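PDB 3WV4: Non-ribosomal peptide synthetase from Streptomyces halstedii, which belongs to the AMP-binding enzyme family of the ANL clan and forms the N-terminal AMP-binding-family part of a non-ribosomal peptide synthetase. Local coordinates for residues A[121-126]-A[196-201]; A[207-212]-A[399-404]; A[371-376]-A[389-394]. All blocks are in the same frame, centred on the assembly; numbering follows the deposited sequence.

Contact 1. Residues A[121-126]-A[196-201]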
# COMPACT_ATOMS: atom_id res chain seq x y z
N VAL A 121 -9.56 -11.58 5.14
CA VAL A 121 -9.48 -10.20 4.76
C VAL A 121 -8.83 -9.33 5.82
O VAL A 121 -9.35 -9.19 6.92
CB VAL A 121 -10.88 -9.64 4.43
CG1 VAL A 121 -10.74 -8.25 3.83
CG2 VAL A 121 -11.56 -10.58 3.45
N PHE A 122 -7.75 -8.68 5.43
CA PHE A 122 -6.94 -7.80 6.25
C PHE A 122 -7.55 -6.40 6.25
O PHE A 122 -7.76 -5.81 5.17
CB PHE A 122 -5.58 -7.76 5.60
CG PHE A 122 -4.51 -7.04 6.37
CD1 PHE A 122 -4.02 -7.55 7.56
CD2 PHE A 122 -3.91 -5.89 5.85
CE1 PHE A 122 -2.99 -6.93 8.24
CE2 PHE A 122 -2.90 -5.23 6.53
CZ PHE A 122 -2.44 -5.76 7.75
N VAL A 123 -7.81 -5.88 7.46
CA VAL A 123 -8.42 -4.54 7.67
C VAL A 123 -7.52 -3.75 8.59
O VAL A 123 -7.68 -3.77 9.79
CB VAL A 123 -9.81 -4.64 8.31
CG1 VAL A 123 -10.54 -3.30 8.24
CG2 VAL A 123 -10.65 -5.69 7.63
N PRO A 124 -6.50 -3.09 8.04
CA PRO A 124 -5.53 -2.37 8.84
C PRO A 124 -6.04 -1.00 9.30
O PRO A 124 -6.67 -0.30 8.49
CB PRO A 124 -4.37 -2.18 7.88
CG PRO A 124 -5.02 -2.11 6.52
CD PRO A 124 -6.24 -2.97 6.59
N LEU A 125 -5.75 -0.65 10.56
CA LEU A 125 -6.11 0.66 11.16
C LEU A 125 -4.88 1.37 11.73
O LEU A 125 -3.96 0.71 12.25
CB LEU A 125 -7.13 0.48 12.29
CG LEU A 125 -8.62 0.40 11.93
CD1 LEU A 125 -8.91 -0.18 10.57
CD2 LEU A 125 -9.47 -0.31 12.98
N ASN A 126 -4.86 2.70 11.64
CA ASN A 126 -3.78 3.54 12.19
C ASN A 126 -3.88 3.61 13.71
O ASN A 126 -4.97 3.62 14.26
CB ASN A 126 -3.73 4.97 11.62
CG ASN A 126 -4.89 5.27 10.68
OD1 ASN A 126 -5.01 4.59 9.67
ND2 ASN A 126 -5.73 6.27 10.99
N ALA A 196 -9.01 -9.28 -0.37
CA ALA A 196 -7.78 -9.41 0.40
C ALA A 196 -7.63 -8.29 1.43
O ALA A 196 -7.13 -8.52 2.56
CB ALA A 196 -6.59 -9.38 -0.55
N VAL A 197 -8.03 -7.07 1.07
CA VAL A 197 -7.88 -5.92 1.96
C VAL A 197 -9.09 -5.03 1.93
O VAL A 197 -9.73 -4.88 0.87
CB VAL A 197 -6.65 -5.08 1.53
CG1 VAL A 197 -6.33 -3.95 2.46
CG2 VAL A 197 -5.39 -5.92 1.35
N LEU A 198 -9.45 -4.46 3.10
CA LEU A 198 -10.36 -3.32 3.18
C LEU A 198 -9.58 -2.13 3.60
O LEU A 198 -8.92 -2.15 4.63
CB LEU A 198 -11.50 -3.51 4.22
CG LEU A 198 -12.45 -4.70 4.07
CD1 LEU A 198 -13.63 -4.54 5.03
CD2 LEU A 198 -12.97 -4.86 2.63
N ILE A 199 -9.65 -1.09 2.81
CA ILE A 199 -8.92 0.11 3.15
C ILE A 199 -9.89 1.18 3.52
O ILE A 199 -10.59 1.70 2.64
CB ILE A 199 -8.13 0.64 1.97
CG1 ILE A 199 -7.05 -0.35 1.53
CG2 ILE A 199 -7.50 1.99 2.31
CD1 ILE A 199 -5.89 -0.43 2.52
N TYR A 200 -9.94 1.56 4.80
CA TYR A 200 -10.88 2.59 5.23
C TYR A 200 -10.36 3.94 4.83
O TYR A 200 -9.28 4.31 5.23
CB TYR A 200 -11.16 2.45 6.74
CG TYR A 200 -12.26 1.46 6.97
CD1 TYR A 200 -13.59 1.85 6.91
CD2 TYR A 200 -12.00 0.10 7.15
CE1 TYR A 200 -14.62 0.93 7.08
CE2 TYR A 200 -13.01 -0.81 7.30
CZ TYR A 200 -14.33 -0.39 7.29
OH TYR A 200 -15.36 -1.29 7.41
N THR A 201 -11.10 4.67 4.01
CA THR A 201 -10.75 6.06 3.60
C THR A 201 -11.52 7.18 4.39
O THR A 201 -11.14 8.34 4.41
CB THR A 201 -11.10 6.26 2.12
OG1 THR A 201 -12.49 5.96 1.93
CG2 THR A 201 -10.27 5.32 1.27
O HOH W 1 -8.46 -0.11 6.55
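A single ordered water joins P124 and L198 by taking hold of three backbone groups. It donates to P124 O at 2.6 Å and also to L198 O, and accepts from Y200 N. It lies just where two strands part: 121-124, the edge of a parallel sheet, and 195-200, one strand of a two-stranded antiparallel sheet. Their nearly parallel run, 28° apart in direction, closes in one beta bridge, F122 with V197. F122 supplies both direct bonds, its N reaching A196 O at 2.9 Å and its O receiving L198 N at 3.0 Å; the CA of V197 also leans on that carbonyl. A196 and V197 together form a classic beta bulge opposite strand 210-214. V121 and V123 both pack against L198, whose CG lies 3.9 Å from V121 CG1, while V123 runs alongside it, pointing the same way. In V123 a chi1 of -168° sets CG1 anti to the backbone N, where it meets Y200, and leaves CG2 for L198. The phenol is held at its far end by D140, through OH, and V123 CG1 meets the ring in its plane, at the edge, 3.6 Å from CE2.

Contact 2. Residues A[207-212]-A[399-404]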
# COMPACT_ATOMS: atom_id res chain seq x y z
N ALA A 207 -19.28 8.88 7.77
CA ALA A 207 -19.77 7.54 7.81
C ALA A 207 -18.61 6.59 7.37
O ALA A 207 -17.84 6.96 6.47
CB ALA A 207 -20.95 7.38 6.89
N PRO A 208 -18.51 5.40 7.98
CA PRO A 208 -17.44 4.49 7.66
C PRO A 208 -17.51 4.04 6.18
O PRO A 208 -18.58 3.80 5.64
CB PRO A 208 -17.64 3.33 8.60
CG PRO A 208 -19.06 3.40 9.08
CD PRO A 208 -19.49 4.82 8.93
N LYS A 209 -16.35 3.93 5.55
CA LYS A 209 -16.28 3.72 4.10
C LYS A 209 -14.92 3.16 3.75
O LYS A 209 -13.94 3.81 3.97
CB LYS A 209 -16.51 5.05 3.39
CG LYS A 209 -16.68 4.86 1.91
CD LYS A 209 -17.03 6.13 1.13
CE LYS A 209 -15.82 7.00 0.90
NZ LYS A 209 -16.19 8.13 -0.01
N ALA A 210 -14.90 1.94 3.25
CA ALA A 210 -13.70 1.25 2.92
C ALA A 210 -13.75 0.82 1.48
O ALA A 210 -14.79 0.34 1.02
CB ALA A 210 -13.53 0.02 3.80
N VAL A 211 -12.64 0.95 0.79
CA VAL A 211 -12.52 0.31 -0.51
C VAL A 211 -12.22 -1.18 -0.35
O VAL A 211 -11.37 -1.56 0.43
CB VAL A 211 -11.42 0.97 -1.32
CG1 VAL A 211 -11.31 0.34 -2.71
CG2 VAL A 211 -11.71 2.46 -1.41
N ALA A 212 -12.96 -2.01 -1.08
CA ALA A 212 -12.83 -3.43 -1.03
C ALA A 212 -11.94 -3.86 -2.12
O ALA A 212 -12.26 -3.70 -3.31
CB ALA A 212 -14.19 -4.12 -1.20
N ALA A 399 -13.14 -3.25 -6.21
CA ALA A 399 -14.46 -3.82 -6.25
C ALA A 399 -15.60 -2.93 -5.71
O ALA A 399 -16.67 -3.44 -5.61
CB ALA A 399 -14.47 -5.12 -5.47
N GLY A 400 -15.40 -1.66 -5.37
CA GLY A 400 -16.43 -0.86 -4.73
C GLY A 400 -16.07 -0.63 -3.26
O GLY A 400 -14.94 -0.91 -2.84
N TYR A 401 -17.03 -0.08 -2.51
CA TYR A 401 -16.89 0.14 -1.09
C TYR A 401 -17.52 -1.02 -0.34
O TYR A 401 -18.52 -1.57 -0.79
CB TYR A 401 -17.56 1.45 -0.69
CG TYR A 401 -17.00 2.64 -1.45
CD1 TYR A 401 -15.69 3.06 -1.25
CD2 TYR A 401 -17.77 3.32 -2.37
CE1 TYR A 401 -15.17 4.14 -1.94
CE2 TYR A 401 -17.27 4.41 -3.07
CZ TYR A 401 -15.96 4.82 -2.85
OH TYR A 401 -15.43 5.90 -3.57
N TRP A 402 -16.96 -1.39 0.80
CA TRP A 402 -17.44 -2.53 1.53
C TRP A 402 -18.90 -2.30 2.04
O TRP A 402 -19.16 -1.33 2.76
CB TRP A 402 -16.49 -2.78 2.68
CG TRP A 402 -16.91 -3.77 3.70
CD1 TRP A 402 -17.24 -3.51 5.00
CD2 TRP A 402 -17.03 -5.17 3.53
NE1 TRP A 402 -17.52 -4.67 5.66
CE2 TRP A 402 -17.45 -5.71 4.77
CE3 TRP A 402 -16.80 -6.04 2.45
CZ2 TRP A 402 -17.65 -7.07 4.97
CZ3 TRP A 402 -17.03 -7.43 2.65
CH2 TRP A 402 -17.45 -7.91 3.90
N ARG A 403 -19.83 -3.18 1.61
CA ARG A 403 -21.23 -3.18 2.05
C ARG A 403 -21.93 -1.82 1.96
O ARG A 403 -22.66 -1.42 2.87
CB ARG A 403 -21.34 -3.72 3.48
CG ARG A 403 -20.88 -5.16 3.57
CD ARG A 403 -21.24 -5.77 4.91
NE ARG A 403 -20.89 -7.19 4.97
CZ ARG A 403 -20.81 -7.89 6.09
NH1 ARG A 403 -21.03 -7.33 7.27
NH2 ARG A 403 -20.49 -9.16 6.03
N ALA A 404 -21.70 -1.13 0.86
CA ALA A 404 -22.30 0.17 0.64
C ALA A 404 -22.64 0.30 -0.84
O ALA A 404 -22.02 1.08 -1.54
CB ALA A 404 -21.35 1.27 1.08
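This is a strand-to-loop pairing, in which residues 399-402 run roughly antiparallel to 209-212 and cover the side of strand 210-214 turned away from its partner 195-200. The sequences fit the third and sixth core motifs of this family: A207 to A210 would close the third, and A399 to W402 end the sixth. V211 and Y401 form the one beta bridge, with backbone bonds around it. W402 N donates to A210 O at 2.8 Å, and A212 N reaches G400 O at 2.9 Å in an almost perfectly straight bond (179°). A third bond, from A399 N to A212 O at 3.1 Å, meets the oxygen nearly head-on. Side chains then fold over these backbone bonds. K209 bends at chi3 (79°) and lays its methylene chain over one face of the Y401 ring, with CD 4.1 Å from the ring centroid and only 11° off the normal, a CH-pi contact. A210 O comes to the same ring at its edge, in the plane, and V211 CG2 approaches CE1 of Y401 obliquely at 3.9 Å. The hydroxyl of Y401 is spoken for by E344. W402 turns its indole the other way, against L195, L198 and Y200, with NE1 bonded to D140 O; the extended side chain of R403 lies along the indole, CG over one face, and its NH1 forms a salt bridge with D142. A type II turn from Y401 to A404 delivers the chain to helix 405-411, with A404 at the N-cap. Beside the bridge, W402 CB lies 4.2 Å from A210 CB.

Contact 3. Residues A[371-376]-A[389-394]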
# COMPACT_ATOMS: atom_id res chain seq x y z
N THR A 371 -6.81 2.65 -18.61
CA THR A 371 -7.22 3.74 -19.50
C THR A 371 -7.75 4.90 -18.69
O THR A 371 -8.55 4.68 -17.78
CB THR A 371 -8.34 3.25 -20.46
OG1 THR A 371 -7.76 2.31 -21.38
CG2 THR A 371 -8.92 4.37 -21.25
N ILE A 372 -7.31 6.12 -19.00
CA ILE A 372 -7.88 7.30 -18.43
C ILE A 372 -8.75 7.95 -19.52
O ILE A 372 -8.25 8.23 -20.62
CB ILE A 372 -6.79 8.35 -18.06
CG1 ILE A 372 -5.81 7.89 -16.98
CG2 ILE A 372 -7.44 9.65 -17.66
CD1 ILE A 372 -6.47 6.94 -16.06
N GLU A 373 -10.02 8.23 -19.25
CA GLU A 373 -10.81 9.05 -20.19
C GLU A 373 -11.41 10.22 -19.48
O GLU A 373 -11.85 10.11 -18.31
CB GLU A 373 -11.94 8.26 -20.81
CG GLU A 373 -11.52 7.12 -21.70
CD GLU A 373 -12.53 6.01 -21.65
OE1 GLU A 373 -12.86 5.55 -20.52
OE2 GLU A 373 -13.03 5.62 -22.72
N ILE A 374 -11.48 11.33 -20.20
CA ILE A 374 -12.07 12.55 -19.69
C ILE A 374 -13.52 12.63 -20.23
O ILE A 374 -13.70 12.66 -21.43
CB ILE A 374 -11.26 13.74 -20.18
CG1 ILE A 374 -9.77 13.63 -19.83
CG2 ILE A 374 -11.78 15.03 -19.58
CD1 ILE A 374 -9.47 13.48 -18.36
N LEU A 375 -14.52 12.65 -19.35
CA LEU A 375 -15.94 12.67 -19.76
C LEU A 375 -16.64 14.03 -19.55
O LEU A 375 -16.29 14.74 -18.59
CB LEU A 375 -16.70 11.62 -18.98
CG LEU A 375 -16.22 10.18 -19.23
CD1 LEU A 375 -17.21 9.15 -18.69
CD2 LEU A 375 -15.94 9.93 -20.71
N ASP A 376 -17.58 14.41 -20.44
CA ASP A 376 -18.41 15.63 -20.27
C ASP A 376 -19.51 15.38 -19.26
O ASP A 376 -19.61 14.28 -18.70
CB ASP A 376 -19.01 16.19 -21.61
CG ASP A 376 -20.02 15.23 -22.30
OD1 ASP A 376 -20.91 14.66 -21.63
OD2 ASP A 376 -19.95 15.05 -23.54
N GLU A 389 -14.47 15.31 -16.25
CA GLU A 389 -14.24 14.41 -15.16
C GLU A 389 -13.21 13.33 -15.53
O GLU A 389 -13.38 12.57 -16.49
CB GLU A 389 -15.50 13.73 -14.68
CG GLU A 389 -15.22 13.04 -13.39
CD GLU A 389 -16.42 12.34 -12.82
OE1 GLU A 389 -17.42 12.20 -13.59
OE2 GLU A 389 -16.31 11.88 -11.64
N ILE A 390 -12.18 13.25 -14.70
CA ILE A 390 -11.18 12.18 -14.86
C ILE A 390 -11.85 10.87 -14.52
O ILE A 390 -12.35 10.68 -13.40
CB ILE A 390 -9.96 12.44 -13.96
CG1 ILE A 390 -9.22 13.68 -14.47
CG2 ILE A 390 -9.01 11.24 -13.94
CD1 ILE A 390 -8.38 14.31 -13.39
N THR A 391 -11.85 9.96 -15.49
CA THR A 391 -12.43 8.65 -15.24
C THR A 391 -11.37 7.63 -15.61
O THR A 391 -10.45 7.95 -16.36
CB THR A 391 -13.76 8.35 -15.95
OG1 THR A 391 -13.53 8.03 -17.33
CG2 THR A 391 -14.71 9.53 -15.82
N VAL A 392 -11.53 6.41 -15.08
CA VAL A 392 -10.53 5.37 -15.15
C VAL A 392 -11.15 4.01 -15.38
O VAL A 392 -12.16 3.65 -14.75
CB VAL A 392 -9.80 5.31 -13.81
CG1 VAL A 392 -8.83 4.16 -13.78
CG2 VAL A 392 -9.10 6.63 -13.55
N THR A 393 -10.52 3.23 -16.21
CA THR A 393 -10.95 1.87 -16.47
C THR A 393 -9.75 0.90 -16.43
O THR A 393 -8.68 1.22 -16.90
CB THR A 393 -11.65 1.89 -17.85
OG1 THR A 393 -12.88 2.61 -17.71
CG2 THR A 393 -11.93 0.51 -18.32
N GLY A 394 -9.91 -0.28 -15.87
CA GLY A 394 -8.86 -1.26 -15.96
C GLY A 394 -8.79 -2.22 -14.81
O GLY A 394 -9.63 -2.18 -13.90
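I372 and V392 meet on the tightly packed face of this strand pair, whereas T371, E373, L375, E389, T391 and T393 lie on the opposite face, which opens to solvent mainly at T371. On the buried side I372 and V392 lie side by side, and a chi2 of -30°, well away from a staggered value, carries I372 CD1 to within 3.6 Å of V392 CG2. I374 and I390 repeat the arrangement, with I374 CD1 3.9 Å from I390 CG1. The two pairs are linked diagonally through I372 CG2 and I390 CG2, 4.3 Å apart. Further hydrophobic cover comes from L431 on I374 and from L437 and F439 on I390. The two strands form an antiparallel hairpin with a long connection, their N-to-C directions 147° apart, and 388-393 passes on to 422-425 and 427-431 in the large mixed sheet. T371, E373 and L375 make the hydrogen-bonded pairs with T393, T391 and E389, alternating with the non-hydrogen-bonded pairs of the isoleucines and V392. At the T371 end the two reciprocal bonds, T371 N to T393 O and T393 N to T371 O, are regular, each 2.9 Å long. In the middle of the polar face T391 adds a bond of its own: a chi1 of 78° sets OG1 between its backbone N and carbonyl carbon, from where it donates to E373 O at 2.8 Å, from above the carbonyl plane. T391 N grips the same oxygen, giving it two donors. Even this face has a packed patch, where L375 crosses T391 at about a right angle, CG to CG2 3.8 Å. The E373 carboxylate forms a salt bridge with R422, and that of E389 bonds to H424 ND1 and G426 N, while T371 stays exposed.

Contacts 1 and 2 are neighbours, their centres about 10 Å apart, and share the two-stranded antiparallel sheet of 195-200 and 210-214: I199 O lies 2.9 Å from V211 N, a probable hydrogen bond. Contact 1 attaches one strand of that sheet to the parallel sheet edge at 121-124, and contact 2 covers the other strand with 399-404. Contact 3 stands apart, its centre about 26 Å from that of contact 1 and 21 Å from that of contact 2, in the large mixed sheet. Along the chain contact 1 closes first, and the hairpin of contact 3 lies between the two segments of contact 2 in sequence. The chain thus leaves the 371-393 hairpin and comes back to a sheet whose strands come much earlier in the sequence.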